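Side-chain contacts in transcriptional regulator ComR (Streptococcus vestibularis F0396, PDB 6HU8), which probably binds DNA as a peptide-responsive competence regulator of the RNPP family, joining a helix-turn-helix domain to a TPR domain: residues V188-V191 with L192-I196; S240-H243 with S244-P247; F170-L173 with Y174-Q178. One frame throughout, in Å; residues are numbered along the deposited sequence.

Interaction 1. Residues V188-V191 with L192-I196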
loop_
_atom_site.group_PDB
_atom_site.type_symbol
_atom_site.label_atom_id
_atom_site.label_comp_id
_atom_site.label_asym_id
_atom_site.label_seq_id
_atom_site.Cartn_x
_atom_site.Cartn_y
_atom_site.Cartn_z
ATOM N N VAL A 188 -9.653 -7.347 3.722
ATOM C CA VAL A 188 -9.006 -8.004 4.857
ATOM C C VAL A 188 -8.799 -9.478 4.561
ATOM O O VAL A 188 -7.708 -10.007 4.758
ATOM C CB VAL A 188 -9.825 -7.862 6.171
ATOM C CG1 VAL A 188 -9.196 -8.690 7.284
ATOM C CG2 VAL A 188 -9.917 -6.405 6.583
ATOM N N ASP A 189 -9.846 -10.132 4.062
ATOM C CA ASP A 189 -9.782 -11.565 3.811
ATOM C C ASP A 189 -8.705 -11.911 2.782
ATOM O O ASP A 189 -8.003 -12.918 2.910
ATOM C CB ASP A 189 -11.148 -12.090 3.355
ATOM C CG ASP A 189 -11.085 -13.534 2.884
ATOM O OD1 ASP A 189 -10.946 -14.431 3.742
ATOM O OD2 ASP A 189 -11.153 -13.772 1.653
ATOM N N ARG A 190 -8.564 -11.067 1.768
ATOM C CA ARG A 190 -7.590 -11.337 0.721
ATOM C C ARG A 190 -6.182 -10.997 1.205
ATOM O O ARG A 190 -5.217 -11.675 0.852
ATOM C CB ARG A 190 -7.938 -10.560 -0.553
ATOM C CG ARG A 190 -7.212 -11.075 -1.774
ATOM C CD ARG A 190 -7.472 -12.568 -1.956
ATOM N NE ARG A 190 -8.818 -12.829 -2.469
ATOM C CZ ARG A 190 -9.365 -14.040 -2.558
ATOM N NH1 ARG A 190 -8.681 -15.111 -2.164
ATOM N NH2 ARG A 190 -10.597 -14.180 -3.044
ATOM N N VAL A 191 -6.064 -9.958 2.026
ATOM C CA VAL A 191 -4.773 -9.628 2.628
ATOM C C VAL A 191 -4.269 -10.789 3.477
ATOM O O VAL A 191 -3.100 -11.169 3.394
ATOM C CB VAL A 191 -4.847 -8.360 3.498
ATOM C CG1 VAL A 191 -3.603 -8.246 4.389
ATOM C CG2 VAL A 191 -4.994 -7.131 2.614
ATOM N N LEU A 192 -5.177 -11.364 4.265
ATOM C CA LEU A 192 -4.860 -12.480 5.147
ATOM C C LEU A 192 -4.413 -13.749 4.411
ATOM O O LEU A 192 -3.741 -14.599 5.000
ATOM C CB LEU A 192 -6.064 -12.797 6.036
ATOM C CG LEU A 192 -6.297 -11.792 7.162
ATOM C CD1 LEU A 192 -7.574 -12.116 7.939
ATOM C CD2 LEU A 192 -5.074 -11.760 8.078
ATOM N N LYS A 193 -4.756 -13.872 3.132
ATOM C CA LYS A 193 -4.399 -15.071 2.368
ATOM C C LYS A 193 -3.142 -14.915 1.519
ATOM O O LYS A 193 -2.752 -15.846 0.811
ATOM C CB LYS A 193 -5.549 -15.487 1.455
ATOM C CG LYS A 193 -6.802 -15.976 2.163
ATOM C CD LYS A 193 -7.889 -16.274 1.127
ATOM C CE LYS A 193 -9.200 -16.709 1.764
ATOM N NZ LYS A 193 -10.122 -17.212 0.704
ATOM N N GLN A 194 -2.502 -13.750 1.575
ATOM C CA GLN A 194 -1.310 -13.528 0.758
ATOM C C GLN A 194 -0.171 -14.422 1.213
ATOM O O GLN A 194 0.076 -14.584 2.418
ATOM C CB GLN A 194 -0.878 -12.056 0.802
ATOM C CG GLN A 194 -1.898 -11.098 0.188
ATOM C CD GLN A 194 -2.281 -11.488 -1.229
ATOM O OE1 GLN A 194 -1.441 -11.490 -2.126
ATOM N NE2 GLN A 194 -3.550 -11.830 -1.432
ATOM N N ASN A 195 0.515 -15.019 0.246
ATOM C CA ASN A 195 1.726 -15.751 0.551
ATOM C C ASN A 195 2.725 -14.797 1.184
ATOM O O ASN A 195 2.712 -13.603 0.890
ATOM C CB ASN A 195 2.318 -16.400 -0.705
ATOM C CG ASN A 195 3.683 -17.025 -0.442
ATOM O OD1 ASN A 195 3.814 -17.942 0.377
ATOM N ND2 ASN A 195 4.709 -16.520 -1.123
ATOM N N ILE A 196 3.571 -15.315 2.070
ATOM C CA ILE A 196 4.624 -14.516 2.670
ATOM C C ILE A 196 5.959 -14.925 2.040
ATOM O O ILE A 196 6.459 -16.014 2.293
ATOM C CB ILE A 196 4.663 -14.689 4.207
ATOM C CG1 ILE A 196 3.271 -14.459 4.804
ATOM C CG2 ILE A 196 5.687 -13.746 4.823
ATOM C CD1 ILE A 196 3.210 -14.622 6.321
#

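Interaction 2. Residues S240-H243 with S244-P247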
loop_
_atom_site.group_PDB
_atom_site.type_symbol
_atom_site.label_atom_id
_atom_site.label_comp_id
_atom_site.label_asym_id
_atom_site.label_seq_id
_atom_site.Cartn_x
_atom_site.Cartn_y
_atom_site.Cartn_z
ATOM N N SER A 240 10.819 -12.477 8.024
ATOM C CA SER A 240 11.831 -11.482 7.717
ATOM C C SER A 240 12.653 -11.056 8.911
ATOM O O SER A 240 13.485 -10.151 8.792
ATOM C CB SER A 240 11.181 -10.254 7.091
ATOM O OG SER A 240 10.691 -10.564 5.805
ATOM N N GLN A 241 12.425 -11.704 10.051
ATOM C CA GLN A 241 13.154 -11.408 11.282
ATOM C C GLN A 241 13.034 -9.941 11.708
ATOM O O GLN A 241 14.015 -9.337 12.135
ATOM C CB GLN A 241 14.636 -11.797 11.129
ATOM C CG GLN A 241 14.872 -13.305 11.167
ATOM C CD GLN A 241 14.292 -13.947 12.420
ATOM O OE1 GLN A 241 14.790 -13.741 13.528
ATOM N NE2 GLN A 241 13.219 -14.716 12.251
ATOM N N PHE A 242 11.832 -9.371 11.598
ATOM C CA PHE A 242 11.600 -7.994 12.036
ATOM C C PHE A 242 11.439 -7.882 13.558
ATOM O O PHE A 242 10.317 -7.693 14.040
ATOM C CB PHE A 242 10.334 -7.419 11.393
ATOM C CG PHE A 242 10.398 -7.269 9.908
ATOM C CD1 PHE A 242 11.563 -6.855 9.278
ATOM C CD2 PHE A 242 9.269 -7.512 9.134
ATOM C CE1 PHE A 242 11.600 -6.704 7.904
ATOM C CE2 PHE A 242 9.307 -7.363 7.753
ATOM C CZ PHE A 242 10.473 -6.958 7.143
ATOM N N HIS A 243 12.528 -7.970 14.316
ATOM C CA HIS A 243 12.436 -7.955 15.777
ATOM C C HIS A 243 11.855 -6.661 16.348
ATOM O O HIS A 243 11.139 -6.674 17.362
ATOM C CB HIS A 243 13.821 -8.206 16.383
ATOM C CG HIS A 243 14.471 -9.448 15.865
ATOM N ND1 HIS A 243 15.739 -9.455 15.327
ATOM C CD2 HIS A 243 14.002 -10.711 15.755
ATOM C CE1 HIS A 243 16.033 -10.680 14.927
ATOM N NE2 HIS A 243 14.997 -11.461 15.173
ATOM N N SER A 244 12.177 -5.542 15.717
ATOM C CA SER A 244 11.673 -4.258 16.185
ATOM C C SER A 244 10.148 -4.107 16.053
ATOM O O SER A 244 9.581 -3.194 16.640
ATOM C CB SER A 244 12.349 -3.118 15.432
ATOM O OG SER A 244 13.756 -3.219 15.543
ATOM N N TYR A 245 9.498 -4.974 15.277
ATOM C CA TYR A 245 8.059 -4.810 15.012
ATOM C C TYR A 245 7.183 -5.580 15.986
ATOM O O TYR A 245 5.965 -5.392 15.998
ATOM C CB TYR A 245 7.684 -5.252 13.595
ATOM C CG TYR A 245 8.295 -4.426 12.482
ATOM C CD1 TYR A 245 9.202 -3.403 12.759
ATOM C CD2 TYR A 245 7.972 -4.676 11.152
ATOM C CE1 TYR A 245 9.783 -2.658 11.736
ATOM C CE2 TYR A 245 8.545 -3.938 10.126
ATOM C CZ TYR A 245 9.456 -2.929 10.425
ATOM O OH TYR A 245 10.036 -2.178 9.416
ATOM N N LYS A 246 7.793 -6.456 16.782
ATOM C CA LYS A 246 7.042 -7.299 17.714
ATOM C C LYS A 246 6.295 -6.519 18.801
ATOM O O LYS A 246 5.144 -6.869 19.132
ATOM C CB LYS A 246 7.975 -8.323 18.370
ATOM C CG LYS A 246 8.469 -9.430 17.441
ATOM C CD LYS A 246 9.220 -10.506 18.252
ATOM C CE LYS A 246 9.962 -11.488 17.351
ATOM N NZ LYS A 246 10.960 -12.284 18.130
ATOM N N PRO A 247 6.931 -5.481 19.387
ATOM C CA PRO A 247 6.169 -4.846 20.469
ATOM C C PRO A 247 4.827 -4.256 20.012
ATOM O O PRO A 247 3.835 -4.427 20.733
ATOM C CB PRO A 247 7.128 -3.762 20.974
ATOM C CG PRO A 247 8.517 -4.411 20.756
ATOM C CD PRO A 247 8.347 -5.040 19.386
#

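Interaction 3. Residues F170-L173 with Y174-Q178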
loop_
_atom_site.group_PDB
_atom_site.type_symbol
_atom_site.label_atom_id
_atom_site.label_comp_id
_atom_site.label_asym_id
_atom_site.label_seq_id
_atom_site.Cartn_x
_atom_site.Cartn_y
_atom_site.Cartn_z
ATOM N N PHE A 170 -7.080 1.889 3.709
ATOM C CA PHE A 170 -7.207 1.873 5.170
ATOM C C PHE A 170 -7.067 3.276 5.751
ATOM O O PHE A 170 -7.773 3.645 6.700
ATOM C CB PHE A 170 -6.172 0.930 5.793
ATOM C CG PHE A 170 -6.406 -0.512 5.457
ATOM C CD1 PHE A 170 -7.704 -1.011 5.365
ATOM C CD2 PHE A 170 -5.347 -1.367 5.230
ATOM C CE1 PHE A 170 -7.945 -2.343 5.057
ATOM C CE2 PHE A 170 -5.582 -2.708 4.924
ATOM C CZ PHE A 170 -6.881 -3.189 4.826
ATOM N N TYR A 171 -6.169 4.060 5.156
ATOM C CA TYR A 171 -5.986 5.461 5.522
ATOM C C TYR A 171 -7.276 6.279 5.376
ATOM O O TYR A 171 -7.480 7.236 6.121
ATOM C CB TYR A 171 -4.883 6.065 4.667
ATOM C CG TYR A 171 -4.432 7.463 5.034
ATOM C CD1 TYR A 171 -3.781 7.713 6.234
ATOM C CD2 TYR A 171 -4.595 8.521 4.143
ATOM C CE1 TYR A 171 -3.329 8.992 6.557
ATOM C CE2 TYR A 171 -4.148 9.797 4.450
ATOM C CZ TYR A 171 -3.516 10.030 5.660
ATOM O OH TYR A 171 -3.071 11.299 5.971
ATOM N N HIS A 172 -8.134 5.909 4.425
ATOM C CA HIS A 172 -9.449 6.559 4.288
ATOM C C HIS A 172 -10.367 6.241 5.475
ATOM O O HIS A 172 -11.241 7.036 5.833
ATOM C CB HIS A 172 -10.177 6.123 3.006
ATOM C CG HIS A 172 -9.679 6.778 1.763
ATOM N ND1 HIS A 172 -8.381 6.646 1.320
ATOM C CD2 HIS A 172 -10.307 7.569 0.860
ATOM C CE1 HIS A 172 -8.229 7.332 0.200
ATOM N NE2 HIS A 172 -9.386 7.896 -0.105
ATOM N N LEU A 173 -10.194 5.054 6.045
ATOM C CA LEU A 173 -11.098 4.569 7.080
ATOM C C LEU A 173 -10.711 5.065 8.458
ATOM O O LEU A 173 -11.476 4.915 9.403
ATOM C CB LEU A 173 -11.133 3.042 7.095
ATOM C CG LEU A 173 -11.605 2.368 5.817
ATOM C CD1 LEU A 173 -11.758 0.880 6.043
ATOM C CD2 LEU A 173 -12.923 2.989 5.370
ATOM N N TYR A 174 -9.518 5.639 8.574
ATOM C CA TYR A 174 -9.014 6.079 9.867
ATOM C C TYR A 174 -9.948 7.084 10.539
ATOM O O TYR A 174 -10.327 8.090 9.941
ATOM C CB TYR A 174 -7.625 6.693 9.723
ATOM C CG TYR A 174 -6.982 7.003 11.053
ATOM C CD1 TYR A 174 -6.393 5.997 11.811
ATOM C CD2 TYR A 174 -6.975 8.299 11.562
ATOM C CE1 TYR A 174 -5.806 6.272 13.035
ATOM C CE2 TYR A 174 -6.394 8.582 12.787
ATOM C CZ TYR A 174 -5.810 7.565 13.519
ATOM O OH TYR A 174 -5.227 7.837 14.738
ATOM N N GLY A 175 -10.314 6.800 11.784
ATOM C CA GLY A 175 -11.163 7.695 12.545
ATOM C C GLY A 175 -12.643 7.583 12.230
ATOM O O GLY A 175 -13.472 8.131 12.951
ATOM N N ARG A 176 -12.989 6.878 11.159
ATOM C CA ARG A 176 -14.396 6.750 10.785
ATOM C C ARG A 176 -15.094 5.723 11.669
ATOM O O ARG A 176 -14.435 4.898 12.303
ATOM C CB ARG A 176 -14.543 6.350 9.315
ATOM C CG ARG A 176 -14.093 7.396 8.302
ATOM C CD ARG A 176 -14.399 6.906 6.885
ATOM N NE ARG A 176 -13.931 7.816 5.839
ATOM C CZ ARG A 176 -13.949 7.532 4.537
ATOM N NH1 ARG A 176 -14.408 6.358 4.115
ATOM N NH2 ARG A 176 -13.497 8.416 3.652
ATOM N N LYS A 177 -16.425 5.763 11.708
ATOM C CA LYS A 177 -17.137 4.727 12.436
ATOM C C LYS A 177 -18.141 3.993 11.538
ATOM O O LYS A 177 -18.525 2.859 11.844
ATOM C CB LYS A 177 -17.820 5.305 13.679
ATOM C CG LYS A 177 -18.398 4.231 14.587
ATOM C CD LYS A 177 -18.603 4.683 16.042
ATOM C CE LYS A 177 -17.622 5.766 16.500
ATOM N NZ LYS A 177 -17.548 5.853 18.012
ATOM N N GLN A 178 -18.561 4.600 10.430
ATOM C CA GLN A 178 -19.257 3.807 9.420
ATOM C C GLN A 178 -18.431 3.663 8.146
ATOM O O GLN A 178 -17.676 4.555 7.766
ATOM C CB GLN A 178 -20.637 4.377 9.101
ATOM C CG GLN A 178 -21.733 3.459 9.630
ATOM C CD GLN A 178 -21.370 1.971 9.491
ATOM O OE1 GLN A 178 -21.003 1.311 10.473
ATOM N NE2 GLN A 178 -21.479 1.442 8.276
#

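Interaction 1. Residues V188-V191 with L192-I196
Arg190 and Gln194 meet where helix 181-192 runs out, in a worked example of a side-chain amide closing the C-terminal end of a helix. NE2 of Gln194 donates to O of Arg190 over 2.8 Å, nearly straight at 172°, with the oxygen lying in the amide plane of the glutamine. The backbone N of Lys193 reaches the same Arg190 O at 3.2 Å from the opposite face of the carbonyl, so two donors grip one oxygen. Bending at chi2 (-54°) folds the glutamine chain back over the last turn and brings its amide to this carbonyl. The backbone N of Gln194 meanwhile bonds O of Val191. Beyond the two segments, OE1 of Gln194 accepts from N of Phe158 and NE2 gives a further bond to O of Lys156; these partners satisfy the buried amide and fix which way round it lies. Val188 and Leu192 add an apolar strip, side by side, with CG1 of Val188 3.8 Å from CD1 of Leu192.

The solvent side is looser. Lys193 stretches back along the helix, and its NZ makes a long salt bridge to OD2 of Asp189, at 3.7 Å. NZ of Lys193 is also 3.8 Å from NH1 of Arg190, a pairing of like charges that the Asp189 carboxylate probably eases. On the packed side, Val191 rests on Leu210 and Ile213 of helix 200-219, Leu192 touches Val229 of helix 226-240, and Lys232 of that helix donates to the carbonyls of Leu192 and Gln194.

Interaction 2. Residues S240-H243 with S244-P247
Phe242 and Tyr245 pack their side chains together in the turn that carries the chain from helix 226-240 into helix 246-261. Their first torsions are almost the same: each CG stands anti to its carbonyl carbon (chi1 -65° in both), and the two rings come to overlap. CB of Phe242 lies 3.6 Å from CD2 of Tyr245, making a CH-pi contact over the tyrosine face. The rings themselves meet obliquely, centroids 4.8 Å apart and planes inclined at 32°. CE2 of Tyr245 lies over one face of the Phe242 ring, toward its rim, while CB of Ser240 occupies the opposite face. N of Tyr245 bonds O of Phe242 at 3.1 Å, spanning the pair. Phe242 is also the centre of an inverse gamma turn.

His243 faces the other way. Its NE2 donates over 2.8 Å to OE1 of Gln241, from above the carbonyl plane and with the oxygen tilted from the imidazole plane; a bend at chi2 (-55°) helps bring the Gln241 amide round. The backbone O of Gln241 sits over the centre of the imidazole, which, together with that bond, probably restricts the ring's rotation. Lys246 runs alongside, extended beyond CG, and brings NZ to the imidazole edge, 4.2 Å from CD2 of His243. The backbone N of Lys246 makes a weak bond to O of His243.

Around the turn, Phe242 and Tyr245 both press on Ile204 of helix 200-219 and Ile237 of helix 226-240, Lys246 forms a cation-pi contact with Phe277, and Pro247 packs on Leu286 and Thr290 of helix 285-296.

Interaction 3. Residues F170-L173 with Y174-Q178
O of Leu173 accepts the backbone N of Arg176 over 3.0 Å, at an N-H...O angle of 155°, and this bond closes a type II beta turn at the end of helix 160-173. Tyr174 and Gly175 are the two central residues of the turn, Gly175 with the positive phi (81°) usual for its third position. The turn swings the chain round so that Arg176 can send its side chain back toward the helix it has just left.

That return is the heart of the contact. With CG beside the backbone N (chi1 -67°) and the chain extended as far as NE, the guanidinium comes to lie with one face over the carbonyl of His172. The oxygen is very near, 2.8 Å from NE and 3.0 Å from CZ of Arg176, yet the N-H groups point past it, and the contact is one of a carbonyl oxygen against the flat face of a cation, not a hydrogen bond. NH1 of Arg176 also approaches CD2 of Leu173, at 3.9 Å, the two side chains crossing at about a right angle. CB of Tyr174 rests 3.6 Å from O of Tyr171.

NH2 of Arg176 stands at the edge of the His172 imidazole. That ring is held by ND1 bonding to O of Tyr168 and NE2 to OE2 of Glu142, and it stacks with Trp135 and Tyr145; Trp135 touches Arg176 as well. The closure rests on one backbone bond, to which the guanidinium probably adds an electrostatic contribution, offsetting the partial negative charge of the His172 carbonyl at the helix end. Both imidazole nitrogens face oxygen acceptors, which would be consistent with a protonated His172, and Glu142 may then balance its charge near Arg176.

How the interactions relate
From the N terminus, interaction 3 comes first, where the chain leaves helix 160-173 and turns toward helix 181-192. Interaction 1 follows at the far end of that next helix, on the way to helix 200-219, and interaction 2 links helix 226-240 to helix 246-261. The three are in series: each closes its own local turn before the next opens, and none nests in or crosses another. Interactions 1 and 3 have centres 20 Å apart, whereas interactions 2 and 3 lie 26 Å apart. None touches another directly, but helix 200-219 receives side chains from all three, a shared wall within the antiparallel helices of the tetratricopeptide-type domain.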